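Long-range contact in methionine-binding protein (Coxiella burnetii, PDB 3TQW), which probably serves as the periplasmic substrate-binding lipoprotein of an ABC transporter and holds methionine in the cleft between its two lobes: residues A[99-109]-A[147-155]. Residues are numbered along the deposited sequence; the frame is centred on the assembly and turned at random.
Sequences LKTGAKIAVPS and KKLKIVELD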
ATOM      1  N   LEU A  99      -4.056  25.638  -1.854  1.00 33.09           N
ATOM      2  CA  LEU A  99      -5.275  25.181  -1.186  1.00 30.92           C
ATOM      3  C   LEU A  99      -6.057  26.344  -0.593  1.00 33.84           C
ATOM      4  O   LEU A  99      -5.505  27.158   0.140  1.00 34.19           O
ATOM      5  CB  LEU A  99      -4.957  24.166  -0.090  1.00 28.33           C
ATOM      6  CG  LEU A  99      -4.669  22.742  -0.561  1.00 28.23           C
ATOM      7  CD1 LEU A  99      -4.209  21.886   0.599  1.00 28.27           C
ATOM      8  CD2 LEU A  99      -5.902  22.145  -1.232  1.00 27.19           C
ATOM      9  N   LYS A 100      -7.343  26.415  -0.911  1.00 38.28           N
ATOM     10  CA  LYS A 100      -8.210  27.433  -0.339  1.00 42.44           C
ATOM     11  C   LYS A 100      -8.754  26.973   1.006  1.00 38.44           C
ATOM     12  O   LYS A 100      -8.706  25.784   1.342  1.00 30.48           O
ATOM     13  CB  LYS A 100      -9.371  27.742  -1.286  1.00 48.41           C
ATOM     14  CG  LYS A 100      -8.941  28.263  -2.650  1.00 56.02           C
ATOM     15  CD  LYS A 100     -10.102  28.258  -3.636  1.00 60.84           C
ATOM     16  CE  LYS A 100      -9.657  28.692  -5.025  1.00 63.92           C
ATOM     17  NZ  LYS A 100     -10.723  28.470  -6.043  1.00 65.37           N
ATOM     18  N   THR A 101      -9.271  27.923   1.776  1.00 36.21           N
ATOM     19  CA  THR A 101      -9.919  27.612   3.038  1.00 34.49           C
ATOM     20  C   THR A 101     -11.102  26.688   2.792  1.00 29.67           C
ATOM     21  O   THR A 101     -11.908  26.926   1.892  1.00 30.83           O
ATOM     22  CB  THR A 101     -10.406  28.895   3.730  1.00 36.50           C
ATOM     23  OG1 THR A 101      -9.286  29.758   3.960  1.00 38.91           O
ATOM     24  CG2 THR A 101     -11.076  28.572   5.058  1.00 34.82           C
ATOM     25  N   GLY A 102     -11.196  25.625   3.582  1.00 26.44           N
ATOM     26  CA  GLY A 102     -12.294  24.683   3.460  1.00 26.68           C
ATOM     27  C   GLY A 102     -12.165  23.713   2.297  1.00 26.29           C
ATOM     28  O   GLY A 102     -13.137  23.065   1.914  1.00 27.66           O
ATOM     29  N   ALA A 103     -10.967  23.615   1.730  1.00 25.58           N
ATOM     30  CA  ALA A 103     -10.721  22.688   0.633  1.00 25.71           C
ATOM     31  C   ALA A 103     -10.954  21.255   1.101  1.00 24.03           C
ATOM     32  O   ALA A 103     -10.762  20.952   2.276  1.00 27.09           O
ATOM     33  CB  ALA A 103      -9.307  22.852   0.112  1.00 24.35           C
ATOM     34  N   LYS A 104     -11.373  20.386   0.184  1.00 24.97           N
ATOM     35  CA  LYS A 104     -11.622  18.977   0.498  1.00 22.29           C
ATOM     36  C   LYS A 104     -10.401  18.118   0.206  1.00 23.96           C
ATOM     37  O   LYS A 104      -9.849  18.164  -0.892  1.00 21.76           O
ATOM     38  CB  LYS A 104     -12.793  18.438  -0.319  1.00 24.00           C
ATOM     39  CG  LYS A 104     -14.086  19.210  -0.148  1.00 31.96           C
ATOM     40  CD  LYS A 104     -15.197  18.614  -1.000  1.00 38.30           C
ATOM     41  CE  LYS A 104     -16.546  19.211  -0.628  1.00 45.81           C
ATOM     42  NZ  LYS A 104     -17.646  18.650  -1.455  1.00 49.23           N
ATOM     43  N   ILE A 105      -9.995  17.328   1.194  1.00 20.41           N
ATOM     44  CA  ILE A 105      -8.870  16.424   1.053  1.00 21.49           C
ATOM     45  C   ILE A 105      -9.359  14.996   1.261  1.00 20.84           C
ATOM     46  O   ILE A 105      -9.886  14.671   2.325  1.00 20.97           O
ATOM     47  CB  ILE A 105      -7.791  16.698   2.119  1.00 24.18           C
ATOM     48  CG1 ILE A 105      -7.493  18.195   2.235  1.00 25.60           C
ATOM     49  CG2 ILE A 105      -6.528  15.913   1.800  1.00 24.11           C
ATOM     50  CD1 ILE A 105      -6.712  18.749   1.082  1.00 29.38           C
ATOM     51  N   ALA A 106      -9.189  14.147   0.254  1.00 17.74           N
ATOM     52  CA  ALA A 106      -9.623  12.757   0.363  1.00 15.94           C
ATOM     53  C   ALA A 106      -8.500  11.883   0.903  1.00 15.48           C
ATOM     54  O   ALA A 106      -7.342  12.050   0.527  1.00 16.57           O
ATOM     55  CB  ALA A 106     -10.107  12.237  -0.981  1.00 13.83           C
ATOM     56  N   VAL A 107      -8.853  10.964   1.800  1.00 12.81           N
ATOM     57  CA  VAL A 107      -7.903  10.008   2.366  1.00 15.93           C
ATOM     58  C   VAL A 107      -8.563   8.626   2.397  1.00 12.69           C
ATOM     59  O   VAL A 107      -9.790   8.531   2.374  1.00 17.36           O
ATOM     60  CB  VAL A 107      -7.511  10.394   3.801  1.00 16.30           C
ATOM     61  CG1 VAL A 107      -6.861  11.777   3.828  1.00 16.53           C
ATOM     62  CG2 VAL A 107      -8.744  10.370   4.711  1.00 14.40           C
ATOM     63  N   PRO A 108      -7.755   7.553   2.439  1.00 11.31           N
ATOM     64  CA  PRO A 108      -8.312   6.197   2.577  1.00 12.09           C
ATOM     65  C   PRO A 108      -9.124   6.085   3.864  1.00 15.62           C
ATOM     66  O   PRO A 108      -8.821   6.804   4.816  1.00 14.43           O
ATOM     67  CB  PRO A 108      -7.068   5.306   2.666  1.00 13.46           C
ATOM     68  CG  PRO A 108      -5.969   6.111   2.025  1.00 12.96           C
ATOM     69  CD  PRO A 108      -6.282   7.543   2.379  1.00 12.72           C
ATOM     70  N   SER A 109     -10.123   5.200   3.888  1.00 15.52           N
ATOM     71  CA  SER A 109     -11.046   5.087   5.022  1.00 15.41           C
ATOM     72  C   SER A 109     -10.733   3.917   5.961  1.00 14.95           C
ATOM     73  O   SER A 109     -11.286   3.836   7.046  1.00 17.65           O
ATOM     74  CB  SER A 109     -12.481   4.954   4.517  1.00 14.56           C
ATOM     75  OG  SER A 109     -12.627   3.758   3.758  1.00 14.26           O
ATOM     76  N   LYS A 147      -6.375  26.089   7.632  1.00 31.97           N
ATOM     77  CA  LYS A 147      -7.247  26.369   6.496  1.00 30.03           C
ATOM     78  C   LYS A 147      -8.586  25.656   6.603  1.00 26.91           C
ATOM     79  O   LYS A 147      -9.367  25.657   5.653  1.00 27.82           O
ATOM     80  CB  LYS A 147      -6.569  26.016   5.172  1.00 30.06           C
ATOM     81  CG  LYS A 147      -5.403  26.919   4.817  1.00 34.71           C
ATOM     82  CD  LYS A 147      -4.963  26.702   3.376  1.00 36.14           C
ATOM     83  CE  LYS A 147      -3.781  27.590   3.020  1.00 37.91           C
ATOM     84  NZ  LYS A 147      -3.353  27.406   1.603  1.00 38.19           N
ATOM     85  N   LYS A 148      -8.850  25.059   7.760  1.00 23.80           N
ATOM     86  CA  LYS A 148     -10.126  24.390   7.996  1.00 25.86           C
ATOM     87  C   LYS A 148     -10.433  23.411   6.868  1.00 25.65           C
ATOM     88  O   LYS A 148     -11.540  23.371   6.330  1.00 25.40           O
ATOM     89  CB  LYS A 148     -11.242  25.422   8.161  1.00 30.65           C
ATOM     90  CG  LYS A 148     -10.937  26.443   9.264  1.00 35.37           C
ATOM     91  CD  LYS A 148     -11.960  27.562   9.328  1.00 38.91           C
ATOM     92  CE  LYS A 148     -11.617  28.534  10.451  1.00 43.20           C
ATOM     93  NZ  LYS A 148     -12.600  29.647  10.555  1.00 47.17           N
ATOM     94  N   LEU A 149      -9.427  22.626   6.509  1.00 23.94           N
ATOM     95  CA  LEU A 149      -9.561  21.663   5.429  1.00 25.49           C
ATOM     96  C   LEU A 149     -10.580  20.595   5.807  1.00 24.38           C
ATOM     97  O   LEU A 149     -10.673  20.197   6.964  1.00 24.58           O
ATOM     98  CB  LEU A 149      -8.200  21.041   5.116  1.00 27.58           C
ATOM     99  CG  LEU A 149      -7.135  22.038   4.643  1.00 28.07           C
ATOM    100  CD1 LEU A 149      -5.757  21.397   4.591  1.00 31.34           C
ATOM    101  CD2 LEU A 149      -7.503  22.608   3.284  1.00 28.32           C
ATOM    102  N   LYS A 150     -11.359  20.147   4.830  1.00 23.65           N
ATOM    103  CA  LYS A 150     -12.361  19.123   5.072  1.00 27.13           C
ATOM    104  C   LYS A 150     -11.845  17.749   4.647  1.00 24.14           C
ATOM    105  O   LYS A 150     -11.495  17.539   3.486  1.00 24.56           O
ATOM    106  CB  LYS A 150     -13.650  19.468   4.327  1.00 31.52           C
ATOM    107  CG  LYS A 150     -14.170  20.862   4.654  1.00 38.68           C
ATOM    108  CD  LYS A 150     -15.445  21.181   3.894  1.00 45.29           C
ATOM    109  CE  LYS A 150     -15.938  22.583   4.220  1.00 49.80           C
ATOM    110  NZ  LYS A 150     -17.228  22.882   3.542  1.00 51.71           N
ATOM    111  N   ILE A 151     -11.797  16.820   5.596  1.00 23.20           N
ATOM    112  CA  ILE A 151     -11.297  15.474   5.325  1.00 20.55           C
ATOM    113  C   ILE A 151     -12.411  14.564   4.820  1.00 20.84           C
ATOM    114  O   ILE A 151     -13.425  14.379   5.488  1.00 23.87           O
ATOM    115  CB  ILE A 151     -10.656  14.853   6.575  1.00 25.44           C
ATOM    116  CG1 ILE A 151      -9.562  15.770   7.121  1.00 29.04           C
ATOM    117  CG2 ILE A 151     -10.076  13.483   6.254  1.00 24.35           C
ATOM    118  CD1 ILE A 151      -8.447  16.050   6.118  1.00 29.16           C
ATOM    119  N   VAL A 152     -12.210  14.003   3.635  1.00 20.57           N
ATOM    120  CA  VAL A 152     -13.171  13.098   3.019  1.00 19.70           C
ATOM    121  C   VAL A 152     -12.621  11.673   3.048  1.00 18.71           C
ATOM    122  O   VAL A 152     -11.575  11.398   2.470  1.00 19.04           O
ATOM    123  CB  VAL A 152     -13.437  13.506   1.559  1.00 23.45           C
ATOM    124  CG1 VAL A 152     -14.406  12.540   0.895  1.00 28.04           C
ATOM    125  CG2 VAL A 152     -13.975  14.926   1.501  1.00 29.72           C
ATOM    126  N   GLU A 153     -13.328  10.771   3.720  1.00 15.80           N
ATOM    127  CA  GLU A 153     -12.859   9.401   3.876  1.00 15.41           C
ATOM    128  C   GLU A 153     -13.471   8.453   2.835  1.00 16.27           C
ATOM    129  O   GLU A 153     -14.666   8.170   2.864  1.00 17.13           O
ATOM    130  CB  GLU A 153     -13.109   8.935   5.313  1.00 18.09           C
ATOM    131  CG  GLU A 153     -12.418   9.852   6.349  1.00 20.11           C
ATOM    132  CD  GLU A 153     -13.122   9.891   7.695  1.00 26.11           C
ATOM    133  OE1 GLU A 153     -12.591   9.306   8.663  1.00 26.71           O
ATOM    134  OE2 GLU A 153     -14.203  10.521   7.790  1.00 26.50           O
ATOM    135  N   LEU A 154     -12.634   7.984   1.908  1.00 15.12           N
ATOM    136  CA  LEU A 154     -13.065   7.088   0.836  1.00 14.50           C
ATOM    137  C   LEU A 154     -12.321   5.761   0.868  1.00 16.90           C
ATOM    138  O   LEU A 154     -11.169   5.693   1.299  1.00 15.89           O
ATOM    139  CB  LEU A 154     -12.829   7.737  -0.532  1.00 10.78           C
ATOM    140  CG  LEU A 154     -13.424   9.139  -0.716  1.00 17.83           C
ATOM    141  CD1 LEU A 154     -12.989   9.734  -2.048  1.00 18.38           C
ATOM    142  CD2 LEU A 154     -14.935   9.094  -0.618  1.00 14.90           C
ATOM    143  N   ASP A 155     -12.975   4.710   0.388  1.00 15.82           N
ATOM    144  CA  ASP A 155     -12.294   3.437   0.191  1.00 16.60           C
ATOM    145  C   ASP A 155     -11.099   3.639  -0.741  1.00 17.37           C
ATOM    146  O   ASP A 155     -11.184   4.374  -1.728  1.00 15.67           O
ATOM    147  CB  ASP A 155     -13.251   2.401  -0.398  1.00 16.96           C
ATOM    148  CG  ASP A 155     -12.566   1.091  -0.696  1.00 18.54           C
ATOM    149  OD1 ASP A 155     -12.368   0.304   0.252  1.00 19.18           O
ATOM    150  OD2 ASP A 155     -12.200   0.861  -1.870  1.00 15.20           O
TER
HETATM  151  O   HOH W   1     -12.043   0.972   3.276  0.85 19.77           O
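K147 carries CG beside its backbone N (chi1 -69°) and stays extended beyond it, which lets NZ donate a hydrogen bond to L99 O at 2.6 Å. The ammonium lies in the carbonyl plane, on a lone pair. In I151, the CG1 branch turns beside the backbone N (chi1 -55°) and leads CD1 to I105 CB at 4.1 Å. I151 CG2 meets V107 CG2 at 3.7 Å, the two side chains crossing at a slant. L149 adds CD2 against A103 CB at 3.7 Å. Helix 111-123 packs on I105 and V107, on the face they share with I151. The other face carries K104, A106, K150 and V152. There the aliphatic chain of K150 runs past G102 O, with CD at 3.6 Å. Between the parallel strands, I105 N donates to K150 O at 2.7 Å, and I105 O accepts V152 N at 2.8 Å, nearly straight at 177°. Before the strands begin, G102 N in the type II turn K100-A103 donates a hydrogen bond to K147 O. Strand 150-154 edges a five-stranded mixed sheet; strand 104-108 leads toward the methionine pocket. Backbone bonding thus ties the edge strand to its neighbour, while apolar packing joins I105 and V107, under helix 111-123, to I151.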